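PDB 2BNL: modulator protein RSBR from Bacillus subtilis, which regulates sigma-B in the general stress response as part of the stressosome, stimulating RsbT kinase toward RsbS in vitro; this chain is its N-terminal nonheme globin domain. Local coordinates for residues L88-N100 with L112-N124. Residues are numbered along the deposited sequence; the frame is centred on the assembly and turned at random.
Sequences LAEFWKRLYTKMN and LIWQIDRFFSPIN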
ATOM      1  N   LEU A  88      -5.804  -5.984  -0.552  1.00 32.20           N
ATOM      2  CA  LEU A  88      -5.400  -5.335  -1.803  1.00 31.96           C
ATOM      3  C   LEU A  88      -3.954  -5.696  -2.235  1.00 31.73           C
ATOM      4  O   LEU A  88      -3.713  -5.840  -3.465  1.00 32.50           O
ATOM      5  CB  LEU A  88      -5.607  -3.834  -1.711  1.00 32.67           C
ATOM      6  CG  LEU A  88      -7.021  -3.382  -1.498  1.00 34.14           C
ATOM      7  CD1 LEU A  88      -7.259  -1.893  -1.855  1.00 35.86           C
ATOM      8  CD2 LEU A  88      -8.002  -4.205  -2.355  1.00 32.59           C
ATOM      9  N   ALA A  89      -3.029  -5.712  -1.289  1.00 31.39           N
ATOM     10  CA  ALA A  89      -1.588  -6.164  -1.525  1.00 33.22           C
ATOM     11  C   ALA A  89      -1.549  -7.582  -2.137  1.00 34.15           C
ATOM     12  O   ALA A  89      -0.911  -7.844  -3.160  1.00 34.66           O
ATOM     13  CB  ALA A  89      -0.774  -6.065  -0.262  1.00 31.82           C
ATOM     14  N   GLU A  90      -2.323  -8.497  -1.541  1.00 35.45           N
ATOM     15  CA  GLU A  90      -2.423  -9.841  -2.067  1.00 35.22           C
ATOM     16  C   GLU A  90      -3.117  -9.918  -3.426  1.00 34.73           C
ATOM     17  O   GLU A  90      -2.735 -10.772  -4.218  1.00 34.15           O
ATOM     18  CB  GLU A  90      -3.207 -10.788  -1.060  1.00 36.98           C
ATOM     19  CG  GLU A  90      -2.483 -11.432  -0.065  1.00 45.20           C
ATOM     20  CD  GLU A  90      -1.183 -12.100  -0.605  1.00 49.83           C
ATOM     21  OE1 GLU A  90      -1.237 -13.102  -1.354  1.00 46.19           O
ATOM     22  OE2 GLU A  90      -0.109 -11.530  -0.290  1.00 57.28           O
ATOM     23  N   PHE A  91      -4.124  -9.048  -3.725  1.00 32.30           N
ATOM     24  CA  PHE A  91      -4.796  -9.040  -4.986  1.00 30.46           C
ATOM     25  C   PHE A  91      -3.760  -8.849  -6.130  1.00 30.67           C
ATOM     26  O   PHE A  91      -3.776  -9.642  -7.057  1.00 31.48           O
ATOM     27  CB  PHE A  91      -5.822  -7.923  -5.082  1.00 29.32           C
ATOM     28  CG  PHE A  91      -7.136  -8.194  -4.398  1.00 27.11           C
ATOM     29  CD1 PHE A  91      -7.315  -9.302  -3.495  1.00 29.22           C
ATOM     30  CD2 PHE A  91      -8.145  -7.353  -4.560  1.00 35.71           C
ATOM     31  CE1 PHE A  91      -8.480  -9.496  -2.858  1.00 31.86           C
ATOM     32  CE2 PHE A  91      -9.349  -7.557  -3.944  1.00 35.54           C
ATOM     33  CZ  PHE A  91      -9.507  -8.635  -3.096  1.00 32.27           C
ATOM     34  N   TRP A  92      -2.870  -7.857  -6.028  1.00 30.53           N
ATOM     35  CA  TRP A  92      -1.945  -7.564  -7.140  1.00 31.58           C
ATOM     36  C   TRP A  92      -0.877  -8.677  -7.250  1.00 31.73           C
ATOM     37  O   TRP A  92      -0.414  -9.017  -8.357  1.00 30.00           O
ATOM     38  CB  TRP A  92      -1.430  -6.103  -7.161  1.00 30.99           C
ATOM     39  CG  TRP A  92      -0.395  -5.734  -6.161  1.00 32.01           C
ATOM     40  CD1 TRP A  92      -0.578  -5.102  -4.926  1.00 32.06           C
ATOM     41  CD2 TRP A  92       0.985  -6.063  -6.222  1.00 33.56           C
ATOM     42  NE1 TRP A  92       0.607  -5.022  -4.268  1.00 34.09           N
ATOM     43  CE2 TRP A  92       1.581  -5.614  -5.025  1.00 35.11           C
ATOM     44  CE3 TRP A  92       1.787  -6.694  -7.181  1.00 36.74           C
ATOM     45  CZ2 TRP A  92       2.958  -5.798  -4.755  1.00 35.31           C
ATOM     46  CZ3 TRP A  92       3.152  -6.934  -6.882  1.00 34.72           C
ATOM     47  CH2 TRP A  92       3.727  -6.407  -5.722  1.00 35.04           C
ATOM     48  N   LYS A  93      -0.508  -9.237  -6.105  1.00 31.74           N
ATOM     49  CA  LYS A  93       0.513 -10.249  -6.053  1.00 33.60           C
ATOM     50  C   LYS A  93       0.066 -11.547  -6.669  1.00 33.81           C
ATOM     51  O   LYS A  93       0.867 -12.252  -7.369  1.00 32.22           O
ATOM     52  CB  LYS A  93       0.958 -10.470  -4.601  1.00 35.49           C
ATOM     53  CG  LYS A  93       1.675  -9.267  -4.078  1.00 40.28           C
ATOM     54  CD  LYS A  93       2.111  -9.621  -2.656  1.00 49.31           C
ATOM     55  CE  LYS A  93       2.203  -8.435  -1.779  1.00 48.78           C
ATOM     56  NZ  LYS A  93       2.468  -9.056  -0.427  1.00 50.74           N
ATOM     57  N   ARG A  94      -1.229 -11.827  -6.474  1.00 33.57           N
ATOM     58  CA  ARG A  94      -1.822 -12.931  -7.090  1.00 35.29           C
ATOM     59  C   ARG A  94      -2.036 -12.783  -8.579  1.00 34.02           C
ATOM     60  O   ARG A  94      -1.886 -13.738  -9.312  1.00 33.31           O
ATOM     61  CB  ARG A  94      -3.069 -13.333  -6.326  1.00 38.91           C
ATOM     62  CG  ARG A  94      -2.631 -13.983  -4.974  1.00 40.92           C
ATOM     63  CD  ARG A  94      -3.756 -14.572  -4.131  1.00 45.93           C
ATOM     64  NE  ARG A  94      -3.315 -14.681  -2.714  1.00 51.60           N
ATOM     65  CZ  ARG A  94      -3.891 -15.440  -1.771  1.00 55.68           C
ATOM     66  NH1 ARG A  94      -4.918 -16.239  -2.059  1.00 56.78           N
ATOM     67  NH2 ARG A  94      -3.407 -15.438  -0.549  1.00 58.44           N
ATOM     68  N   LEU A  95      -2.315 -11.569  -9.021  1.00 31.83           N
ATOM     69  CA  LEU A  95      -2.394 -11.248 -10.430  1.00 31.77           C
ATOM     70  C   LEU A  95      -0.979 -11.360 -11.054  1.00 31.44           C
ATOM     71  O   LEU A  95      -0.794 -11.892 -12.171  1.00 30.15           O
ATOM     72  CB  LEU A  95      -2.995  -9.839 -10.588  1.00 32.86           C
ATOM     73  CG  LEU A  95      -2.735  -9.245 -11.986  1.00 34.37           C
ATOM     74  CD1 LEU A  95      -3.665 -10.006 -12.903  1.00 37.25           C
ATOM     75  CD2 LEU A  95      -2.991  -7.800 -12.108  1.00 40.27           C
ATOM     76  N   TYR A  96       0.041 -10.888 -10.326  1.00 31.59           N
ATOM     77  CA  TYR A  96       1.387 -11.097 -10.760  1.00 31.39           C
ATOM     78  C   TYR A  96       1.708 -12.579 -11.082  1.00 31.83           C
ATOM     79  O   TYR A  96       2.205 -12.905 -12.147  1.00 31.00           O
ATOM     80  CB  TYR A  96       2.410 -10.506  -9.779  1.00 31.53           C
ATOM     81  CG  TYR A  96       3.789 -11.022 -10.056  1.00 30.67           C
ATOM     82  CD1 TYR A  96       4.567 -10.491 -11.117  1.00 30.58           C
ATOM     83  CD2 TYR A  96       4.315 -12.062  -9.303  1.00 32.94           C
ATOM     84  CE1 TYR A  96       5.806 -10.961 -11.368  1.00 32.85           C
ATOM     85  CE2 TYR A  96       5.582 -12.558  -9.578  1.00 35.03           C
ATOM     86  CZ  TYR A  96       6.313 -11.969 -10.597  1.00 33.38           C
ATOM     87  OH  TYR A  96       7.556 -12.418 -10.818  1.00 36.95           O
ATOM     88  N   THR A  97       1.405 -13.459 -10.174  1.00 32.48           N
ATOM     89  CA  THR A  97       1.674 -14.927 -10.368  1.00 35.35           C
ATOM     90  C   THR A  97       0.967 -15.402 -11.671  1.00 37.15           C
ATOM     91  O   THR A  97       1.598 -16.051 -12.497  1.00 36.05           O
ATOM     92  CB  THR A  97       1.173 -15.670  -9.158  1.00 35.20           C
ATOM     93  OG1 THR A  97       1.828 -15.175  -7.989  1.00 34.94           O
ATOM     94  CG2 THR A  97       1.434 -17.200  -9.227  1.00 40.75           C
ATOM     95  N   LYS A  98      -0.316 -15.009 -11.873  1.00 38.92           N
ATOM     96  CA  LYS A  98      -1.055 -15.325 -13.092  1.00 40.31           C
ATOM     97  C   LYS A  98      -0.364 -14.811 -14.322  1.00 39.74           C
ATOM     98  O   LYS A  98      -0.107 -15.574 -15.272  1.00 39.36           O
ATOM     99  CB  LYS A  98      -2.515 -14.797 -13.127  1.00 41.88           C
ATOM    100  CG  LYS A  98      -3.470 -15.354 -12.102  1.00 47.40           C
ATOM    101  CD  LYS A  98      -3.202 -16.866 -11.851  1.00 55.70           C
ATOM    102  CE  LYS A  98      -4.289 -17.636 -11.030  1.00 55.35           C
ATOM    103  NZ  LYS A  98      -3.682 -18.941 -10.738  1.00 56.81           N
HETATM  104  N   MSE A  99      -0.080 -13.523 -14.333  1.00 37.78           N
HETATM  105  CA  MSE A  99       0.535 -12.899 -15.500  1.00 38.51           C
HETATM  106  C   MSE A  99       1.950 -13.372 -15.778  1.00 39.83           C
HETATM  107  O   MSE A  99       2.366 -13.512 -16.933  1.00 38.95           O
HETATM  108  CB  MSE A  99       0.555 -11.377 -15.320  1.00 37.77           C
HETATM  109  CG  MSE A  99      -0.818 -10.811 -15.419  1.00 39.93           C
HETATM  110 SE   MSE A  99      -0.782  -8.824 -15.512  1.00 45.58          SE
HETATM  111  CE  MSE A  99      -0.014  -8.639 -17.456  1.00 38.19           C
ATOM    112  N   ASN A 100       2.708 -13.604 -14.706  1.00 41.00           N
ATOM    113  CA  ASN A 100       4.114 -13.926 -14.808  1.00 42.56           C
ATOM    114  C   ASN A 100       4.304 -15.275 -15.426  1.00 46.24           C
ATOM    115  O   ASN A 100       5.289 -15.492 -16.142  1.00 45.90           O
ATOM    116  CB  ASN A 100       4.808 -13.978 -13.461  1.00 40.40           C
ATOM    117  CG  ASN A 100       6.313 -14.083 -13.606  1.00 41.57           C
ATOM    118  OD1 ASN A 100       6.945 -13.341 -14.393  1.00 41.25           O
ATOM    119  ND2 ASN A 100       6.911 -14.906 -12.779  1.00 33.27           N
ATOM    120  N   LEU A 112       7.160  -6.485 -15.486  1.00 33.15           N
ATOM    121  CA  LEU A 112       5.825  -6.822 -15.095  1.00 32.77           C
ATOM    122  C   LEU A 112       5.383  -6.319 -13.716  1.00 32.24           C
ATOM    123  O   LEU A 112       4.300  -5.807 -13.566  1.00 32.58           O
ATOM    124  CB  LEU A 112       5.620  -8.335 -15.194  1.00 32.23           C
ATOM    125  CG  LEU A 112       4.231  -8.835 -14.807  1.00 32.56           C
ATOM    126  CD1 LEU A 112       3.106  -8.204 -15.708  1.00 34.63           C
ATOM    127  CD2 LEU A 112       4.158 -10.372 -14.917  1.00 37.75           C
ATOM    128  N   ILE A 113       6.183  -6.514 -12.675  1.00 31.66           N
ATOM    129  CA  ILE A 113       5.892  -5.948 -11.403  1.00 31.90           C
ATOM    130  C   ILE A 113       5.712  -4.428 -11.446  1.00 32.11           C
ATOM    131  O   ILE A 113       4.813  -3.891 -10.814  1.00 32.88           O
ATOM    132  CB  ILE A 113       7.023  -6.294 -10.399  1.00 31.29           C
ATOM    133  CG1 ILE A 113       7.026  -7.805 -10.128  1.00 31.81           C
ATOM    134  CG2 ILE A 113       6.899  -5.440  -9.077  1.00 30.55           C
ATOM    135  CD1 ILE A 113       8.266  -8.243  -9.400  1.00 33.36           C
ATOM    136  N   TRP A 114       6.607  -3.731 -12.115  1.00 32.98           N
ATOM    137  CA  TRP A 114       6.491  -2.277 -12.172  1.00 33.72           C
ATOM    138  C   TRP A 114       5.251  -1.798 -12.966  1.00 32.77           C
ATOM    139  O   TRP A 114       4.659  -0.722 -12.656  1.00 32.49           O
ATOM    140  CB  TRP A 114       7.816  -1.701 -12.691  1.00 34.26           C
ATOM    141  CG  TRP A 114       8.955  -1.945 -11.771  1.00 31.01           C
ATOM    142  CD1 TRP A 114      10.139  -2.445 -12.118  1.00 39.46           C
ATOM    143  CD2 TRP A 114       9.029  -1.693 -10.357  1.00 35.68           C
ATOM    144  NE1 TRP A 114      10.943  -2.595 -11.026  1.00 38.72           N
ATOM    145  CE2 TRP A 114      10.279  -2.147  -9.923  1.00 38.90           C
ATOM    146  CE3 TRP A 114       8.128  -1.168  -9.393  1.00 37.66           C
ATOM    147  CZ2 TRP A 114      10.690  -2.044  -8.614  1.00 36.58           C
ATOM    148  CZ3 TRP A 114       8.522  -1.066  -8.124  1.00 38.19           C
ATOM    149  CH2 TRP A 114       9.813  -1.507  -7.729  1.00 38.32           C
ATOM    150  N   GLN A 115       4.865  -2.572 -13.968  1.00 32.25           N
ATOM    151  CA  GLN A 115       3.629  -2.334 -14.717  1.00 33.01           C
ATOM    152  C   GLN A 115       2.445  -2.512 -13.860  1.00 30.48           C
ATOM    153  O   GLN A 115       1.511  -1.677 -13.804  1.00 28.99           O
ATOM    154  CB  GLN A 115       3.517  -3.300 -15.916  1.00 33.91           C
ATOM    155  CG  GLN A 115       4.452  -2.947 -17.046  1.00 37.74           C
ATOM    156  CD  GLN A 115       4.330  -3.972 -18.151  1.00 41.76           C
ATOM    157  OE1 GLN A 115       4.096  -5.158 -17.898  1.00 40.41           O
ATOM    158  NE2 GLN A 115       4.330  -3.487 -19.375  1.00 38.85           N
ATOM    159  N   ILE A 116       2.483  -3.552 -13.079  1.00 29.88           N
ATOM    160  CA  ILE A 116       1.401  -3.782 -12.147  1.00 30.54           C
ATOM    161  C   ILE A 116       1.274  -2.711 -11.086  1.00 31.82           C
ATOM    162  O   ILE A 116       0.135  -2.197 -10.820  1.00 30.86           O
ATOM    163  CB  ILE A 116       1.532  -5.172 -11.502  1.00 32.31           C
ATOM    164  CG1 ILE A 116       1.213  -6.265 -12.575  1.00 29.19           C
ATOM    165  CG2 ILE A 116       0.605  -5.291 -10.372  1.00 33.52           C
ATOM    166  CD1 ILE A 116       1.644  -7.647 -12.198  1.00 33.08           C
ATOM    167  N   ASP A 117       2.419  -2.337 -10.536  1.00 29.79           N
ATOM    168  CA  ASP A 117       2.484  -1.336  -9.445  1.00 31.80           C
ATOM    169  C   ASP A 117       1.956   0.039 -10.004  1.00 31.30           C
ATOM    170  O   ASP A 117       1.197   0.728  -9.372  1.00 30.79           O
ATOM    171  CB  ASP A 117       3.939  -1.205  -8.997  1.00 32.25           C
ATOM    172  CG  ASP A 117       4.144  -0.134  -7.958  1.00 36.96           C
ATOM    173  OD1 ASP A 117       3.800  -0.402  -6.824  1.00 40.15           O
ATOM    174  OD2 ASP A 117       4.536   0.972  -8.345  1.00 35.85           O
ATOM    175  N   ARG A 118       2.428   0.385 -11.171  1.00 29.87           N
ATOM    176  CA  ARG A 118       2.029   1.638 -11.813  1.00 33.94           C
ATOM    177  C   ARG A 118       0.491   1.794 -11.934  1.00 32.24           C
ATOM    178  O   ARG A 118      -0.085   2.866 -11.769  1.00 31.99           O
ATOM    179  CB  ARG A 118       2.634   1.684 -13.151  1.00 34.70           C
ATOM    180  CG  ARG A 118       2.962   3.006 -13.541  1.00 45.81           C
ATOM    181  CD  ARG A 118       3.279   3.118 -15.017  1.00 54.85           C
ATOM    182  NE  ARG A 118       2.853   4.491 -15.403  1.00 61.18           N
ATOM    183  CZ  ARG A 118       1.698   4.830 -15.976  1.00 59.43           C
ATOM    184  NH1 ARG A 118       0.826   3.933 -16.333  1.00 50.01           N
ATOM    185  NH2 ARG A 118       1.442   6.113 -16.222  1.00 65.29           N
ATOM    186  N   PHE A 119      -0.147   0.715 -12.327  1.00 31.33           N
ATOM    187  CA  PHE A 119      -1.610   0.686 -12.470  1.00 29.87           C
ATOM    188  C   PHE A 119      -2.360   0.711 -11.136  1.00 29.95           C
ATOM    189  O   PHE A 119      -3.275   1.491 -10.948  1.00 30.84           O
ATOM    190  CB  PHE A 119      -1.983  -0.479 -13.336  1.00 29.41           C
ATOM    191  CG  PHE A 119      -3.430  -0.636 -13.548  1.00 31.05           C
ATOM    192  CD1 PHE A 119      -4.124   0.263 -14.287  1.00 41.04           C
ATOM    193  CD2 PHE A 119      -4.139  -1.633 -12.849  1.00 31.39           C
ATOM    194  CE1 PHE A 119      -5.555   0.104 -14.497  1.00 41.29           C
ATOM    195  CE2 PHE A 119      -5.490  -1.759 -12.981  1.00 36.44           C
ATOM    196  CZ  PHE A 119      -6.214  -0.925 -13.832  1.00 34.87           C
ATOM    197  N   PHE A 120      -1.984  -0.172 -10.198  1.00 30.14           N
ATOM    198  CA  PHE A 120      -2.717  -0.396  -8.983  1.00 29.53           C
ATOM    199  C   PHE A 120      -2.422   0.587  -7.876  1.00 30.37           C
ATOM    200  O   PHE A 120      -3.323   0.934  -7.129  1.00 30.78           O
ATOM    201  CB  PHE A 120      -2.336  -1.811  -8.462  1.00 31.06           C
ATOM    202  CG  PHE A 120      -3.119  -2.896  -9.103  1.00 31.57           C
ATOM    203  CD1 PHE A 120      -4.402  -3.199  -8.674  1.00 29.23           C
ATOM    204  CD2 PHE A 120      -2.630  -3.581 -10.231  1.00 31.22           C
ATOM    205  CE1 PHE A 120      -5.106  -4.298  -9.295  1.00 29.98           C
ATOM    206  CE2 PHE A 120      -3.406  -4.631 -10.806  1.00 34.50           C
ATOM    207  CZ  PHE A 120      -4.622  -4.932 -10.345  1.00 34.10           C
ATOM    208  N   SER A 121      -1.153   1.032  -7.762  1.00 30.11           N
ATOM    209  CA  SER A 121      -0.729   1.833  -6.609  1.00 31.61           C
ATOM    210  C   SER A 121      -1.629   3.090  -6.375  1.00 30.59           C
ATOM    211  O   SER A 121      -2.210   3.217  -5.342  1.00 30.20           O
ATOM    212  CB  SER A 121       0.788   2.268  -6.675  1.00 30.86           C
ATOM    213  OG  SER A 121       1.146   2.799  -5.429  1.00 32.31           O
ATOM    214  N   PRO A 122      -1.826   3.930  -7.396  1.00 29.33           N
ATOM    215  CA  PRO A 122      -2.740   5.110  -7.179  1.00 29.77           C
ATOM    216  C   PRO A 122      -4.241   4.793  -6.867  1.00 29.44           C
ATOM    217  O   PRO A 122      -4.926   5.526  -6.163  1.00 30.03           O
ATOM    218  CB  PRO A 122      -2.587   5.902  -8.492  1.00 29.55           C
ATOM    219  CG  PRO A 122      -2.086   4.937  -9.521  1.00 33.84           C
ATOM    220  CD  PRO A 122      -1.308   3.841  -8.781  1.00 30.66           C
ATOM    221  N   ILE A 123      -4.730   3.698  -7.433  1.00 29.00           N
ATOM    222  CA  ILE A 123      -6.071   3.202  -7.099  1.00 29.63           C
ATOM    223  C   ILE A 123      -6.164   2.790  -5.661  1.00 26.92           C
ATOM    224  O   ILE A 123      -7.013   3.252  -4.892  1.00 27.14           O
ATOM    225  CB  ILE A 123      -6.446   2.004  -7.962  1.00 28.42           C
ATOM    226  CG1 ILE A 123      -6.453   2.370  -9.411  1.00 30.56           C
ATOM    227  CG2 ILE A 123      -7.756   1.409  -7.534  1.00 32.76           C
ATOM    228  CD1 ILE A 123      -6.520   1.145 -10.488  1.00 29.29           C
ATOM    229  N   ASN A 124      -5.224   1.932  -5.245  1.00 28.40           N
ATOM    230  CA  ASN A 124      -5.245   1.477  -3.846  1.00 28.41           C
ATOM    231  C   ASN A 124      -5.036   2.559  -2.832  1.00 29.10           C
ATOM    232  O   ASN A 124      -5.649   2.514  -1.778  1.00 29.32           O
ATOM    233  CB  ASN A 124      -4.187   0.331  -3.588  1.00 28.04           C
ATOM    234  CG  ASN A 124      -4.503  -0.925  -4.387  1.00 28.54           C
ATOM    235  OD1 ASN A 124      -5.671  -1.111  -4.820  1.00 33.03           O
ATOM    236  ND2 ASN A 124      -3.504  -1.760  -4.593  1.00 26.31           N
TER
HETATM  237  O   HOH W   1      -4.123  -4.403  -5.617  1.00 28.09           O
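Trp-92 enters the interface with its first carbon: CB lies over one face of the Phe-120 ring, 4.2 Å from the centroid and 13° off the normal, a CH-pi contact. Its CG sits between the backbone N and carbonyl carbon (chi1 75°), with one face of the indole against Lys-93 CG and Ala-89 O. CB and CE3 both touch Ile-116 CG2, CE3 at 3.7 Å, while a water lies in the ring plane off the CD1 edge. That water donates to Leu-88 O and accepts from Asn-124 ND2 (2.9 Å to the water), a polar bridge in an interface without direct hydrogen bonds; Asn-124 OD1 is hydrogen-bonded to Tyr-49 OH of helix 39-54. Leu-95 CD2 reaches Phe-120 CE2 at 3.5 Å.

Farther along, Leu-112 forks: CD1 touches selenomethionine Met-99 CE at 3.6 Å, and CD2 packs against Tyr-96 CD1 at 3.8 Å and the backbone of Asn-100. An alanine here would lack both branches and is likely to leave Met-99 CE and the Tyr-96 ring without their partner from the second helix. Ile-113 CG1 meets Tyr-96 CE1 at 3.6 Å.

The segment axes, 10.5 Å apart, run in roughly opposite directions, at 143°, on the last two helices of this globin-like domain. Helix 5-13 packs on Leu-95 and Met-99, helix 39-54 on Phe-120, and Trp-114 of the second subunit meets Tyr-96, extending the packing into the dimer.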